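Local coordinates for prolyl endopeptidase (PDB 2BKL), which probably hydrolyses oligopeptides after proline, and less readily after alanine, as a serine peptidase of the S9A (prolyl oligopeptidase) family, at residues A[5-10]-A[32-37]; A[14-19]-A[585-590]; A[205-210]-A[214-219]; A[285-288]-A[294-297]; A[379-382]-A[388-391]. All blocks are in the same frame, centred on the assembly; numbering follows the deposited sequence.

Contact 1 of 5, residues A[5-10]-A[32-37]; sequences ATRAEQ and APEVQT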
# COMPACT_ATOMS: atom_id res chain seq x y z
N ALA A 5 -24.39 22.35 -9.17
CA ALA A 5 -23.56 23.41 -9.72
C ALA A 5 -22.30 23.59 -8.89
O ALA A 5 -22.32 23.43 -7.66
CB ALA A 5 -24.33 24.71 -9.77
N THR A 6 -21.20 23.93 -9.57
CA THR A 6 -19.98 24.34 -8.90
C THR A 6 -19.55 25.69 -9.44
O THR A 6 -19.17 25.81 -10.62
CB THR A 6 -18.82 23.33 -9.12
OG1 THR A 6 -19.26 21.99 -8.84
CG2 THR A 6 -17.73 23.62 -8.09
N ARG A 7 -19.60 26.69 -8.58
CA ARG A 7 -19.05 28.00 -8.92
C ARG A 7 -17.57 27.89 -9.26
O ARG A 7 -16.81 27.26 -8.52
CB ARG A 7 -19.25 28.95 -7.73
CG ARG A 7 -18.56 30.31 -7.87
CD ARG A 7 -18.71 31.25 -6.65
NE ARG A 7 -18.03 30.81 -5.41
CZ ARG A 7 -18.61 30.13 -4.43
NH1 ARG A 7 -19.89 29.76 -4.53
NH2 ARG A 7 -17.92 29.81 -3.34
N ALA A 8 -17.18 28.52 -10.36
CA ALA A 8 -15.80 28.66 -10.77
C ALA A 8 -15.39 30.09 -10.49
O ALA A 8 -16.10 31.02 -10.86
CB ALA A 8 -15.63 28.37 -12.24
N GLU A 9 -14.26 30.26 -9.82
CA GLU A 9 -13.70 31.58 -9.53
C GLU A 9 -12.45 31.86 -10.37
O GLU A 9 -11.91 31.00 -11.05
CB GLU A 9 -13.40 31.73 -8.06
CG GLU A 9 -14.62 31.52 -7.17
CD GLU A 9 -14.35 31.65 -5.67
OE1 GLU A 9 -13.21 31.43 -5.23
OE2 GLU A 9 -15.31 31.96 -4.93
N GLN A 10 -12.01 33.10 -10.36
CA GLN A 10 -10.86 33.50 -11.16
C GLN A 10 -9.59 33.60 -10.32
O GLN A 10 -8.77 34.48 -10.54
CB GLN A 10 -11.15 34.84 -11.84
CG GLN A 10 -12.36 34.79 -12.76
CD GLN A 10 -12.17 33.87 -13.93
OE1 GLN A 10 -11.17 33.99 -14.66
NE2 GLN A 10 -13.10 32.93 -14.11
N ALA A 32 -15.77 24.72 5.49
CA ALA A 32 -16.78 25.67 5.05
C ALA A 32 -18.12 24.96 4.85
O ALA A 32 -18.16 23.93 4.16
CB ALA A 32 -16.33 26.30 3.76
N PRO A 33 -19.21 25.44 5.44
CA PRO A 33 -20.52 24.81 5.21
C PRO A 33 -20.91 24.67 3.73
O PRO A 33 -21.58 23.70 3.36
CB PRO A 33 -21.49 25.74 5.95
CG PRO A 33 -20.68 26.28 7.04
CD PRO A 33 -19.30 26.52 6.45
N GLU A 34 -20.53 25.62 2.89
CA GLU A 34 -20.90 25.53 1.49
C GLU A 34 -20.26 24.30 0.86
O GLU A 34 -20.85 23.68 -0.02
CB GLU A 34 -20.47 26.77 0.72
CG GLU A 34 -21.11 26.86 -0.65
CD GLU A 34 -20.62 28.03 -1.47
OE1 GLU A 34 -19.73 28.79 -1.01
OE2 GLU A 34 -21.14 28.18 -2.58
N VAL A 35 -19.04 23.99 1.28
CA VAL A 35 -18.31 22.84 0.72
C VAL A 35 -18.97 21.55 1.24
O VAL A 35 -19.20 20.63 0.46
CB VAL A 35 -16.80 22.89 1.06
CG1 VAL A 35 -16.10 21.61 0.60
CG2 VAL A 35 -16.15 24.14 0.48
N GLN A 36 -19.31 21.48 2.52
CA GLN A 36 -20.02 20.30 3.03
C GLN A 36 -21.34 20.08 2.32
O GLN A 36 -21.66 18.95 1.96
CB GLN A 36 -20.24 20.42 4.54
CG GLN A 36 -18.96 20.32 5.33
CD GLN A 36 -18.35 18.92 5.33
OE1 GLN A 36 -19.07 17.90 5.32
NE2 GLN A 36 -17.02 18.85 5.36
N THR A 37 -22.11 21.15 2.08
CA THR A 37 -23.36 21.02 1.34
C THR A 37 -23.14 20.45 -0.09
O THR A 37 -23.90 19.58 -0.58
CB THR A 37 -24.05 22.38 1.26
OG1 THR A 37 -24.43 22.78 2.59
CG2 THR A 37 -25.34 22.32 0.50
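R7 and E34 meet end-on, guanidinium against carboxylate, in a bidentate salt bridge with one oxygen for each terminal nitrogen. R7 NH1 donates to E34 OE2 at 2.8 Å, almost straight at 174°, and R7 NH2 reaches E34 OE1 at 3.1 Å. Both oxygens are met on their syn sides. Both acceptors lie in the guanidinium plane, while the nitrogens sit off the carboxylate plane, more so at E34 OE1; the two planes are twisted 29° apart, so the pair is not fully coplanar. The third donor direction of the same arginine is also used: R7 NE gives a hydrogen bond to E9 OE2 at 3.0 Å, meeting that oxygen on its anti side. E34 reaches out from the first turn of helix 33-51 on an extended chain, whereas R7 bends at chi3 (68°) to turn its flat head to the helix. W26 forms the second shell and helps place R7: its NE1 is hydrogen-bonded to R7 O, its ring makes a cation-pi contact with R7, and E34 packs on it too. Two carboxylates thus share one guanidinium at the protein surface, linking the N-terminal loop to the helix start; that charge pattern would be expected to keep both glutamates ionised.

Contact 2 of 5, residues A[14-19]-A[585-590]; sequences TLHGVQ and EDFKTL
The phenyl ring of F587 is met from several directions by the tip of the 14-19 hairpin. L15 CB lies over one face, 4.0 Å above the ring plane and displaced toward the rim. V18 comes to the edge near that plane, its CB 3.8 Å from F587 CE2. The imidazole of H16 approaches at a slant that is neither a stack nor edge-to-face: the centroids are 5.4 Å apart and the planes at 44°, with H16 CD2 3.6 Å from F587 CB as the two side chains pass alongside, running opposite ways. Apart from these side chains, the main-chain L15 O comes within 3.7 Å of F587 CE2. With CG anti to the backbone N (chi1 167°), F587 carries its ring out from the helix to the hairpin. A type I' turn from L15 to V18, closed by paired backbone bonds such as V18 N to L15 O (3.0 Å), brings L15, H16 and V18 to the same ring. H16 NE2 is held separately, by a hydrogen bond to A581 O. No hydrogen bond crosses between the two segments, so this is apolar and aromatic packing. It sets strands 12-15 and 18-21 of the N-terminal region against helix 584-593 of the peptidase domain, where V20 and H591 extend the cluster around F587.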
# COMPACT_ATOMS: atom_id res chain seq x y z
N THR A 14 0.92 33.45 -9.28
CA THR A 14 2.12 33.49 -10.07
C THR A 14 3.16 32.72 -9.33
O THR A 14 3.57 33.12 -8.25
CB THR A 14 2.59 34.92 -10.27
OG1 THR A 14 1.56 35.68 -10.91
CG2 THR A 14 3.73 34.96 -11.27
N LEU A 15 3.57 31.60 -9.90
CA LEU A 15 4.56 30.73 -9.30
C LEU A 15 5.73 30.61 -10.25
O LEU A 15 5.56 30.18 -11.39
CB LEU A 15 3.92 29.35 -9.04
CG LEU A 15 2.57 29.43 -8.31
CD1 LEU A 15 1.93 28.06 -8.21
CD2 LEU A 15 2.74 30.02 -6.92
N HIS A 16 6.91 31.02 -9.80
CA HIS A 16 8.13 30.95 -10.60
C HIS A 16 7.95 31.58 -11.99
O HIS A 16 8.39 31.02 -13.01
CB HIS A 16 8.61 29.50 -10.69
CG HIS A 16 8.66 28.81 -9.36
ND1 HIS A 16 9.61 29.11 -8.40
CD2 HIS A 16 7.85 27.86 -8.82
CE1 HIS A 16 9.39 28.36 -7.33
NE2 HIS A 16 8.34 27.60 -7.56
N GLY A 17 7.26 32.70 -12.02
CA GLY A 17 7.06 33.46 -13.24
C GLY A 17 5.90 33.03 -14.12
O GLY A 17 5.68 33.63 -15.17
N VAL A 18 5.16 32.01 -13.69
CA VAL A 18 4.12 31.38 -14.49
C VAL A 18 2.77 31.53 -13.79
O VAL A 18 2.66 31.23 -12.62
CB VAL A 18 4.40 29.85 -14.64
CG1 VAL A 18 3.22 29.16 -15.32
CG2 VAL A 18 5.68 29.61 -15.41
N GLN A 19 1.75 31.96 -14.54
CA GLN A 19 0.38 32.05 -14.04
C GLN A 19 -0.22 30.64 -13.95
O GLN A 19 -0.18 29.87 -14.91
CB GLN A 19 -0.48 32.90 -14.97
CG GLN A 19 0.02 34.32 -15.17
CD GLN A 19 0.01 35.10 -13.88
OE1 GLN A 19 1.06 35.35 -13.29
NE2 GLN A 19 -1.18 35.50 -13.44
N GLU A 585 12.50 24.13 -10.63
CA GLU A 585 12.64 23.02 -11.57
C GLU A 585 11.57 21.97 -11.30
O GLU A 585 11.01 21.39 -12.23
CB GLU A 585 14.05 22.40 -11.54
CG GLU A 585 15.14 23.23 -12.26
CD GLU A 585 14.74 23.73 -13.66
OE1 GLU A 585 14.27 22.93 -14.52
OE2 GLU A 585 14.92 24.95 -13.92
N ASP A 586 11.32 21.71 -10.02
CA ASP A 586 10.29 20.74 -9.67
C ASP A 586 8.93 21.22 -10.16
O ASP A 586 8.11 20.42 -10.61
CB ASP A 586 10.15 20.56 -8.16
CG ASP A 586 11.34 19.89 -7.49
OD1 ASP A 586 12.39 19.67 -8.14
OD2 ASP A 586 11.28 19.59 -6.26
N PHE A 587 8.66 22.52 -10.00
CA PHE A 587 7.40 23.09 -10.45
C PHE A 587 7.17 22.83 -11.93
O PHE A 587 6.07 22.49 -12.33
CB PHE A 587 7.35 24.61 -10.17
CG PHE A 587 6.23 25.32 -10.87
CD1 PHE A 587 4.92 25.19 -10.44
CD2 PHE A 587 6.47 26.10 -11.99
CE1 PHE A 587 3.88 25.83 -11.10
CE2 PHE A 587 5.43 26.73 -12.67
CZ PHE A 587 4.13 26.61 -12.20
N LYS A 588 8.20 23.03 -12.75
CA LYS A 588 8.03 22.85 -14.18
C LYS A 588 7.58 21.41 -14.48
O LYS A 588 6.65 21.18 -15.25
CB LYS A 588 9.31 23.16 -14.95
CG LYS A 588 9.14 23.02 -16.44
CD LYS A 588 10.26 23.72 -17.19
CE LYS A 588 10.02 23.63 -18.71
NZ LYS A 588 10.02 22.21 -19.16
N THR A 589 8.22 20.45 -13.83
CA THR A 589 7.85 19.05 -13.99
C THR A 589 6.41 18.77 -13.55
O THR A 589 5.66 18.15 -14.27
CB THR A 589 8.82 18.19 -13.15
OG1 THR A 589 10.13 18.23 -13.77
CG2 THR A 589 8.41 16.71 -13.12
N LEU A 590 6.07 19.20 -12.34
CA LEU A 590 4.75 18.92 -11.77
C LEU A 590 3.64 19.60 -12.54
O LEU A 590 2.60 18.99 -12.80
CB LEU A 590 4.75 19.37 -10.31
CG LEU A 590 5.66 18.58 -9.38
CD1 LEU A 590 6.01 19.42 -8.15
CD2 LEU A 590 5.00 17.26 -9.01

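Contact 3 of 5, residues A[205-210]-A[214-219]; sequences RYHTLG and SKDTVV
Segments 205-208 and 217-219 run antiparallel, their axes 4.8 Å apart at closest approach with directions at 143°, and pair Y206 with T217 as a hydrogen-bonded pair and R205 with V218 as a non-hydrogen-bonded one. They belong to the outer hairpin of a four-stranded antiparallel sheet, one blade of the beta-propeller. Y206 N donates to T217 O at 3.0 Å; the return bond from T217 N to Y206 O is weak. On the Y206 and T217 face, Y206 CB rests 3.5 Å from T217 OG1, while V219 CG2 packs against it from along the strand. The phenol end leads away to T176.

D216, just before the strand, is the hub of the polar contacts. H207 ND1 donates to D216 OD1 at 2.7 Å, straight (173°) and in the imidazole plane, using the syn lone pair; ring and carboxylate planes stand 53° apart. H207 reaches there with CG anti to its N, and its NE2 is bonded to D163, so the imidazole is fixed at both nitrogens between two acids, which probably favours its charged form. R205 adds another layer: D216 CB sits over the centre of its guanidinium face. D216 OD2 lies well out of the guanidinium plane, so the long salt bridge from R205 NH2 (3.8 Å) is one of charge only; both groups instead hydrogen-bond Y184 OH. D216 OD1 has a second partner besides H207, a water that donates to it at 2.6 Å and accepts from T208 N at 3.1 Å.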
# COMPACT_ATOMS: atom_id res chain seq x y z
N ARG A 205 10.42 6.69 21.30
CA ARG A 205 10.27 6.62 22.75
C ARG A 205 10.28 5.17 23.23
O ARG A 205 10.16 4.25 22.44
CB ARG A 205 9.00 7.32 23.20
CG ARG A 205 8.99 8.82 22.81
CD ARG A 205 8.17 9.69 23.75
NE ARG A 205 6.81 9.21 23.90
CZ ARG A 205 5.89 9.80 24.68
NH1 ARG A 205 6.21 10.92 25.33
NH2 ARG A 205 4.68 9.29 24.80
N TYR A 206 10.47 4.99 24.54
CA TYR A 206 10.36 3.67 25.17
C TYR A 206 9.28 3.76 26.21
O TYR A 206 9.31 4.63 27.09
CB TYR A 206 11.66 3.20 25.84
CG TYR A 206 11.53 1.78 26.37
CD1 TYR A 206 11.74 0.71 25.54
CD2 TYR A 206 11.18 1.52 27.68
CE1 TYR A 206 11.59 -0.60 25.99
CE2 TYR A 206 11.03 0.21 28.14
CZ TYR A 206 11.26 -0.84 27.28
OH TYR A 206 11.10 -2.13 27.75
N HIS A 207 8.31 2.87 26.12
CA HIS A 207 7.23 2.82 27.10
C HIS A 207 7.45 1.61 28.01
O HIS A 207 7.52 0.47 27.55
CB HIS A 207 5.87 2.69 26.44
CG HIS A 207 4.77 2.61 27.45
ND1 HIS A 207 4.60 3.59 28.40
CD2 HIS A 207 3.88 1.65 27.73
CE1 HIS A 207 3.62 3.25 29.20
NE2 HIS A 207 3.15 2.08 28.83
N THR A 208 7.59 1.87 29.30
CA THR A 208 7.63 0.81 30.30
C THR A 208 6.20 0.47 30.72
O THR A 208 5.44 1.37 31.12
CB THR A 208 8.45 1.27 31.51
OG1 THR A 208 9.83 1.48 31.15
CG2 THR A 208 8.46 0.18 32.62
N LEU A 209 5.79 -0.78 30.61
CA LEU A 209 4.43 -1.17 30.95
C LEU A 209 4.13 -0.82 32.39
O LEU A 209 4.97 -1.05 33.28
CB LEU A 209 4.20 -2.68 30.80
CG LEU A 209 4.12 -3.32 29.43
CD1 LEU A 209 3.57 -4.76 29.55
CD2 LEU A 209 3.27 -2.51 28.48
N GLY A 210 2.94 -0.28 32.61
CA GLY A 210 2.47 0.02 33.94
C GLY A 210 2.83 1.40 34.43
O GLY A 210 2.45 1.76 35.53
N SER A 214 3.69 9.81 29.87
CA SER A 214 4.46 11.06 29.98
C SER A 214 5.90 10.85 30.50
O SER A 214 6.79 11.68 30.23
CB SER A 214 3.75 12.06 30.89
OG SER A 214 3.86 11.62 32.23
N LYS A 215 6.13 9.74 31.20
CA LYS A 215 7.47 9.36 31.68
C LYS A 215 8.29 8.56 30.67
O LYS A 215 9.45 8.24 30.92
CB LYS A 215 7.37 8.56 32.99
CG LYS A 215 6.61 9.25 34.12
CD LYS A 215 6.49 8.36 35.34
CE LYS A 215 5.88 9.09 36.52
NZ LYS A 215 5.93 8.25 37.75
N ASP A 216 7.70 8.25 29.51
CA ASP A 216 8.42 7.48 28.49
C ASP A 216 9.72 8.17 28.13
O ASP A 216 9.74 9.40 27.98
CB ASP A 216 7.57 7.35 27.21
CG ASP A 216 6.44 6.34 27.35
OD1 ASP A 216 6.23 5.77 28.46
OD2 ASP A 216 5.71 6.03 26.37
N THR A 217 10.81 7.41 28.00
CA THR A 217 12.09 8.02 27.64
C THR A 217 12.11 8.37 26.16
O THR A 217 11.56 7.65 25.32
CB THR A 217 13.32 7.14 27.99
OG1 THR A 217 13.29 5.93 27.26
CG2 THR A 217 13.27 6.69 29.43
N VAL A 218 12.74 9.49 25.87
CA VAL A 218 13.04 9.90 24.52
C VAL A 218 14.32 9.20 24.09
O VAL A 218 15.41 9.48 24.61
CB VAL A 218 13.19 11.43 24.39
CG1 VAL A 218 13.44 11.81 22.97
CG2 VAL A 218 11.93 12.14 24.96
N VAL A 219 14.16 8.24 23.19
CA VAL A 219 15.24 7.44 22.67
C VAL A 219 15.98 8.12 21.53
O VAL A 219 17.20 8.05 21.43
CB VAL A 219 14.67 6.08 22.24
CG1 VAL A 219 15.68 5.24 21.49
CG2 VAL A 219 14.14 5.37 23.46
O HOH W 1 7.45 4.71 30.48

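Contact 4 of 5, residues A[285-288]-A[294-297]; sequences YVLT and RQRV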
# COMPACT_ATOMS: atom_id res chain seq x y z
N TYR A 285 23.24 -8.04 9.18
CA TYR A 285 22.97 -8.41 7.79
C TYR A 285 22.31 -7.21 7.12
O TYR A 285 21.24 -6.80 7.51
CB TYR A 285 22.11 -9.69 7.71
CG TYR A 285 22.84 -10.84 8.37
CD1 TYR A 285 22.72 -11.07 9.73
CD2 TYR A 285 23.74 -11.61 7.65
CE1 TYR A 285 23.46 -12.06 10.37
CE2 TYR A 285 24.49 -12.63 8.28
CZ TYR A 285 24.34 -12.84 9.64
OH TYR A 285 25.09 -13.79 10.26
N VAL A 286 22.99 -6.65 6.14
CA VAL A 286 22.60 -5.38 5.54
C VAL A 286 22.17 -5.62 4.11
O VAL A 286 22.99 -6.01 3.27
CB VAL A 286 23.76 -4.36 5.56
CG1 VAL A 286 23.35 -3.05 4.91
CG2 VAL A 286 24.23 -4.11 6.97
N LEU A 287 20.90 -5.36 3.83
CA LEU A 287 20.35 -5.44 2.49
C LEU A 287 20.40 -4.06 1.88
O LEU A 287 19.87 -3.11 2.46
CB LEU A 287 18.89 -5.92 2.54
CG LEU A 287 18.09 -5.87 1.24
CD1 LEU A 287 18.64 -6.81 0.16
CD2 LEU A 287 16.62 -6.15 1.55
N THR A 288 21.03 -3.91 0.72
CA THR A 288 21.25 -2.59 0.14
C THR A 288 21.32 -2.58 -1.36
O THR A 288 21.69 -3.58 -2.00
CB THR A 288 22.54 -1.99 0.76
OG1 THR A 288 22.75 -0.67 0.26
CG2 THR A 288 23.76 -2.76 0.36
N ARG A 294 19.77 -3.99 -8.28
CA ARG A 294 18.87 -5.08 -7.88
C ARG A 294 19.13 -5.68 -6.48
O ARG A 294 18.53 -6.70 -6.12
CB ARG A 294 18.89 -6.17 -8.93
CG ARG A 294 18.25 -5.76 -10.27
CD ARG A 294 18.30 -6.87 -11.31
NE ARG A 294 19.67 -7.33 -11.53
CZ ARG A 294 20.50 -6.85 -12.43
NH1 ARG A 294 20.12 -5.89 -13.28
NH2 ARG A 294 21.72 -7.33 -12.50
N GLN A 295 20.00 -5.01 -5.71
CA GLN A 295 20.29 -5.27 -4.30
C GLN A 295 21.19 -6.46 -4.04
O GLN A 295 21.30 -7.40 -4.85
CB GLN A 295 19.02 -5.33 -3.43
CG GLN A 295 18.27 -4.00 -3.44
CD GLN A 295 17.49 -3.69 -2.18
OE1 GLN A 295 17.84 -2.76 -1.45
NE2 GLN A 295 16.42 -4.43 -1.93
N ARG A 296 21.83 -6.39 -2.90
CA ARG A 296 22.78 -7.39 -2.44
C ARG A 296 22.82 -7.37 -0.92
O ARG A 296 22.21 -6.48 -0.30
CB ARG A 296 24.17 -7.11 -3.03
CG ARG A 296 24.76 -5.75 -2.72
CD ARG A 296 26.14 -5.61 -3.34
NE ARG A 296 26.67 -4.26 -3.33
CZ ARG A 296 27.94 -3.97 -3.62
NH1 ARG A 296 28.80 -4.94 -3.95
NH2 ARG A 296 28.35 -2.73 -3.60
N VAL A 297 23.48 -8.35 -0.33
CA VAL A 297 23.59 -8.47 1.12
C VAL A 297 25.04 -8.49 1.60
O VAL A 297 25.84 -9.25 1.11
CB VAL A 297 22.87 -9.72 1.69
CG1 VAL A 297 22.85 -9.68 3.21
CG2 VAL A 297 21.44 -9.81 1.13
O HOH W 2 17.56 -1.99 1.17
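T288 and R296 exchange two backbone hydrogen bonds: T288 N donates to R296 O at 3.0 Å and 166°, and R296 N returns to T288 O, also at 3.0 Å but more bent (150°). CA-H...O contacts support the join, notably V297 CA to V286 O at 3.3 Å. The next polar link runs through a water that donates both to L287 O (2.9 Å) and to Q295 OE1 (2.7 Å), while the other end of that amide, Q295 NE2, is bonded to L322 O. Held in this way, the Q295 amide lies beside L287, with Q295 NE2 3.9 Å from L287 CG and the two side chains standing roughly perpendicular. On the L287 and V297 face, L287 CD1 meets V297 CG2 at 4.2 Å, and L322 of the neighbouring sheet packs on both residues. The T288 and R296 side chains occupy the other face. T288 OG1, anti to the backbone N (chi1 -178°), bonds to K274 O; the extended R296 hydrogen-bonds E290 O through NH2 and forms a salt bridge with E312. L287 with V297 is a non-hydrogen-bonded pair, T288 with R296 a hydrogen-bonded one: the pattern of an antiparallel hairpin, here strands 283-288 and 296-300, the two central strands of a four-stranded propeller blade.

Contact 5 of 5, residues A[379-382]-A[388-391]; sequences YVFT and RQIY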
# COMPACT_ATOMS: atom_id res chain seq x y z
N TYR A 379 4.94 -19.32 4.47
CA TYR A 379 4.80 -18.36 3.40
C TYR A 379 3.42 -18.43 2.81
O TYR A 379 2.71 -19.44 2.91
CB TYR A 379 5.88 -18.54 2.32
CG TYR A 379 5.69 -19.69 1.36
CD1 TYR A 379 6.23 -20.93 1.63
CD2 TYR A 379 5.01 -19.52 0.15
CE1 TYR A 379 6.08 -22.01 0.71
CE2 TYR A 379 4.86 -20.56 -0.74
CZ TYR A 379 5.38 -21.81 -0.43
OH TYR A 379 5.24 -22.82 -1.37
N VAL A 380 3.03 -17.31 2.21
CA VAL A 380 1.73 -17.17 1.56
C VAL A 380 1.90 -17.23 0.07
O VAL A 380 2.82 -16.61 -0.46
CB VAL A 380 1.13 -15.81 1.97
CG1 VAL A 380 -0.24 -15.59 1.34
CG2 VAL A 380 1.03 -15.65 3.48
N PHE A 381 1.03 -17.98 -0.60
CA PHE A 381 0.99 -18.04 -2.05
C PHE A 381 -0.39 -17.69 -2.58
O PHE A 381 -1.40 -18.15 -2.07
CB PHE A 381 1.39 -19.42 -2.53
CG PHE A 381 1.33 -19.57 -4.01
CD1 PHE A 381 2.41 -19.17 -4.79
CD2 PHE A 381 0.21 -20.09 -4.61
CE1 PHE A 381 2.36 -19.28 -6.14
CE2 PHE A 381 0.14 -20.20 -5.96
CZ PHE A 381 1.21 -19.80 -6.74
N THR A 382 -0.44 -16.83 -3.59
CA THR A 382 -1.70 -16.51 -4.28
C THR A 382 -1.41 -16.48 -5.77
O THR A 382 -0.28 -16.40 -6.20
CB THR A 382 -2.31 -15.13 -3.90
OG1 THR A 382 -1.34 -14.08 -4.17
CG2 THR A 382 -2.57 -15.02 -2.43
N ARG A 388 -5.64 -17.32 -1.38
CA ARG A 388 -4.48 -17.46 -0.51
C ARG A 388 -4.33 -18.85 0.05
O ARG A 388 -5.26 -19.43 0.59
CB ARG A 388 -4.56 -16.49 0.69
CG ARG A 388 -4.13 -15.08 0.39
CD ARG A 388 -4.59 -14.07 1.45
NE ARG A 388 -4.26 -14.45 2.82
CZ ARG A 388 -3.20 -14.01 3.51
NH1 ARG A 388 -2.35 -13.14 2.97
NH2 ARG A 388 -2.99 -14.42 4.76
N GLN A 389 -3.12 -19.36 -0.07
CA GLN A 389 -2.70 -20.59 0.54
C GLN A 389 -1.51 -20.27 1.42
O GLN A 389 -0.64 -19.51 1.02
CB GLN A 389 -2.24 -21.55 -0.52
CG GLN A 389 -3.38 -21.98 -1.47
CD GLN A 389 -2.93 -22.84 -2.62
OE1 GLN A 389 -1.73 -23.01 -2.88
NE2 GLN A 389 -3.90 -23.35 -3.37
N ILE A 390 -1.44 -20.85 2.60
CA ILE A 390 -0.30 -20.73 3.46
C ILE A 390 0.37 -22.07 3.61
O ILE A 390 -0.28 -23.05 3.88
CB ILE A 390 -0.69 -20.20 4.84
CG1 ILE A 390 -1.39 -18.85 4.72
CG2 ILE A 390 0.54 -20.14 5.75
CD1 ILE A 390 -1.94 -18.38 6.04
N TYR A 391 1.68 -22.08 3.42
CA TYR A 391 2.50 -23.27 3.58
C TYR A 391 3.36 -23.15 4.82
O TYR A 391 3.92 -22.08 5.11
CB TYR A 391 3.37 -23.50 2.33
CG TYR A 391 2.52 -23.93 1.17
CD1 TYR A 391 1.88 -23.00 0.38
CD2 TYR A 391 2.35 -25.26 0.87
CE1 TYR A 391 1.07 -23.36 -0.63
CE2 TYR A 391 1.54 -25.66 -0.19
CZ TYR A 391 0.90 -24.69 -0.93
OH TYR A 391 0.10 -25.03 -2.00
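Q389 O is approached from strand 376-383 by two hydrogens: F381 N donates to it at 2.8 Å, nearly straight at 173°, and V380 CA supplies a weaker CA-H...O contact at 3.4 Å. Q389 N returns a bond to F381 O, and a second reciprocal couple joins Y379 and Y391, whose shorter member is Y391 N to Y379 O at 2.9 Å. On the face bearing the aromatic residues, the rings of Y379 and Y391 lie near parallel (17°) but offset by so much (5.2 Å between centroids) that little of one ring lies over the other; Y379 OH stands 3.7 Å above one face of the Y391 ring, toward its rim, and Y379 CE1 packs on Y391 CB. With chi1 76°, Y379 CG lies between N and the carbonyl carbon, which brings the ring over toward Y391. The Q389 side chain runs alongside F381, and its OE1 accepts from Y391 OH from well above the amide plane. On the other face V380 CG2 touches I390 CG1, while V380 CG1 lies over one face of the R388 guanidinium, 3.6 Å above its plane. T382 OG1 turns to A462 O, beyond the hairpin. Alternating hydrogen-bonded and non-hydrogen-bonded pairs define an antiparallel beta hairpin, flanked within its beta-propeller blade by edge strands 364-365 and 400-405.

Contacts 3, 4 and 5 are hairpins in three separate blades of the propeller: contact 3 joins an outer strand to an inner one, contacts 4 and 5 join the two inner strands. Centres of contacts 4 and 5 are 25 Å apart, those of 3 and 4 are 33 Å. Contacts 1 and 2, centres 26 Å apart, instead involve the N-terminal residues, and their segments alternate along the chain; contact 2 pairs them with helix 584-593 of the peptidase domain, 566 residues on. No residue of the five lines the pocket of the bound benzyloxycarbonyl-Ala-Pro, which draws on both domains, from D145 and W249 to S533 and H651. Helix 584-593 does follow pocket residues W574 and Y578 closely in sequence.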